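Local coordinates for protein Rho-class glutathione S-transferase (Laternula elliptica, PDB 3QAV) that probably transfers glutathione to electrophilic compounds as a cytosolic glutathione S-transferase, at residues G173-T178 / N214-R219. Numbering follows the deposited sequence.
Sequences GGFVAT and NMMMDR
One face of the Phe175 ring carries the CE methyl of Met215, which sits 3.5 Å above the ring plane and is displaced toward the rim. The distance from Met215 CE to the Phe175 ring centroid is 3.9 Å, at 27° off the ring normal, which meets the criteria for a CH-pi contact; Met215 SD is oblique, 4.6 Å from that centroid. At the edge, Met216 SD is 4.1 Å from Phe175 CE1, its line to the ring centroid 78° off the normal. The Met215 side chain leaves helix 207-217 with CG anti to the backbone N (chi1 161°), stays extended through chi2, and bends at chi3, which brings Met215 CE over the ring and to 3.7 Å from Gly174 O. Arg219 approaches obliquely, its NH2 4.3 Å from Phe175 CE1; its NE makes a salt bridge with Glu47, and the guanidinium also has a cation-pi contact with Phe181. Replacing Phe175 with an alanine would probably leave the Met215 methyl and the Met216 sulfur without their aromatic partner and open a gap between loop and helix. The contact joins the loop after helix 148-172 to the C-terminal part of helix 207-217 and to Arg219, the N-cap of helix 220-224, away from the glutathione-binding residues. No hydrogen bond crosses it, so cohesion between the segments probably rests on dispersion, CH-pi and sulfur-aromatic contacts.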
loop_
_atom_site.group_PDB
_atom_site.type_symbol
_atom_site.label_atom_id
_atom_site.label_comp_id
_atom_site.label_asym_id
_atom_site.label_seq_id
_atom_site.Cartn_x
_atom_site.Cartn_y
_atom_site.Cartn_z
ATOM N N GLY A 173 0.122 -22.735 10.700
ATOM C CA GLY A 173 0.921 -23.488 11.643
ATOM C C GLY A 173 2.392 -23.140 11.480
ATOM O O GLY A 173 3.250 -23.693 12.169
ATOM N N GLY A 174 2.687 -22.209 10.575
ATOM C CA GLY A 174 4.068 -21.825 10.345
ATOM C C GLY A 174 4.302 -20.344 10.100
ATOM O O GLY A 174 4.503 -19.576 11.044
ATOM N N PHE A 175 4.286 -19.941 8.832
ATOM C CA PHE A 175 4.512 -18.545 8.474
ATOM C C PHE A 175 3.185 -17.828 8.198
ATOM O O PHE A 175 2.117 -18.431 8.311
ATOM C CB PHE A 175 5.473 -18.484 7.290
ATOM C CG PHE A 175 6.833 -19.061 7.602
ATOM C CD1 PHE A 175 7.866 -18.244 8.065
ATOM C CD2 PHE A 175 7.067 -20.430 7.481
ATOM C CE1 PHE A 175 9.111 -18.785 8.402
ATOM C CE2 PHE A 175 8.311 -20.980 7.817
ATOM C CZ PHE A 175 9.333 -20.154 8.278
ATOM N N VAL A 176 3.238 -16.552 7.838
ATOM C CA VAL A 176 2.007 -15.783 7.652
ATOM C C VAL A 176 1.118 -16.084 6.438
ATOM O O VAL A 176 -0.080 -15.794 6.468
ATOM C CB VAL A 176 2.316 -14.264 7.700
ATOM C CG1 VAL A 176 2.871 -13.795 6.349
ATOM C CG2 VAL A 176 1.059 -13.486 8.105
ATOM N N ALA A 177 1.678 -16.673 5.386
ATOM C CA ALA A 177 0.888 -16.983 4.193
ATOM C C ALA A 177 0.912 -18.463 3.814
ATOM O O ALA A 177 -0.063 -18.992 3.277
ATOM C CB ALA A 177 1.372 -16.141 3.012
ATOM N N THR A 178 2.029 -19.124 4.092
ATOM C CA THR A 178 2.177 -20.538 3.774
ATOM C C THR A 178 3.025 -21.181 4.860
ATOM O O THR A 178 3.366 -20.540 5.848
ATOM C CB THR A 178 2.902 -20.736 2.435
ATOM O OG1 THR A 178 4.270 -20.355 2.587
ATOM C CG2 THR A 178 2.281 -19.875 1.346
ATOM N N ASN A 214 8.660 -15.234 18.032
ATOM C CA ASN A 214 9.813 -15.912 18.612
ATOM C C ASN A 214 10.598 -16.676 17.560
ATOM O O ASN A 214 11.821 -16.594 17.520
ATOM C CB ASN A 214 9.364 -16.868 19.721
ATOM C CG ASN A 214 9.052 -16.145 21.010
ATOM O OD1 ASN A 214 8.264 -16.618 21.824
ATOM N ND2 ASN A 214 9.680 -14.995 21.211
ATOM N N MET A 215 9.900 -17.423 16.713
ATOM C CA MET A 215 10.582 -18.181 15.671
ATOM C C MET A 215 11.370 -17.241 14.766
ATOM O O MET A 215 12.553 -17.460 14.503
ATOM C CB MET A 215 9.588 -18.965 14.811
ATOM C CG MET A 215 10.179 -19.379 13.464
ATOM S SD MET A 215 9.031 -20.208 12.366
ATOM C CE MET A 215 8.073 -18.806 11.743
ATOM N N MET A 216 10.696 -16.201 14.290
ATOM C CA MET A 216 11.312 -15.228 13.397
ATOM C C MET A 216 12.484 -14.491 14.040
ATOM O O MET A 216 13.483 -14.217 13.376
ATOM C CB MET A 216 10.254 -14.233 12.915
ATOM C CG MET A 216 9.231 -14.842 11.972
ATOM S SD MET A 216 9.906 -15.228 10.324
ATOM C CE MET A 216 9.557 -13.680 9.454
ATOM N N MET A 217 12.360 -14.169 15.325
ATOM C CA MET A 217 13.429 -13.475 16.049
ATOM C C MET A 217 14.692 -14.318 16.166
ATOM O O MET A 217 15.758 -13.799 16.488
ATOM C CB MET A 217 12.969 -13.087 17.449
ATOM C CG MET A 217 12.198 -11.794 17.499
ATOM S SD MET A 217 13.205 -10.399 16.980
ATOM C CE MET A 217 14.148 -10.099 18.495
ATOM N N ASP A 218 14.564 -15.618 15.924
ATOM C CA ASP A 218 15.707 -16.513 15.989
ATOM C C ASP A 218 16.282 -16.764 14.588
ATOM O O ASP A 218 17.336 -17.372 14.440
ATOM C CB ASP A 218 15.310 -17.832 16.667
ATOM C CG ASP A 218 15.143 -17.687 18.186
ATOM O OD1 ASP A 218 16.093 -17.209 18.844
ATOM O OD2 ASP A 218 14.072 -18.052 18.728
ATOM N N ARG A 219 15.592 -16.279 13.563
ATOM C CA ARG A 219 16.047 -16.438 12.189
ATOM C C ARG A 219 17.259 -15.520 11.983
ATOM O O ARG A 219 17.173 -14.309 12.172
ATOM C CB ARG A 219 14.905 -16.066 11.242
ATOM C CG ARG A 219 15.049 -16.571 9.822
ATOM C CD ARG A 219 13.826 -16.166 8.991
ATOM N NE ARG A 219 14.012 -16.491 7.582
ATOM C CZ ARG A 219 13.822 -17.694 7.058
ATOM N NH1 ARG A 219 14.032 -17.887 5.762
ATOM N NH2 ARG A 219 13.403 -18.696 7.824
#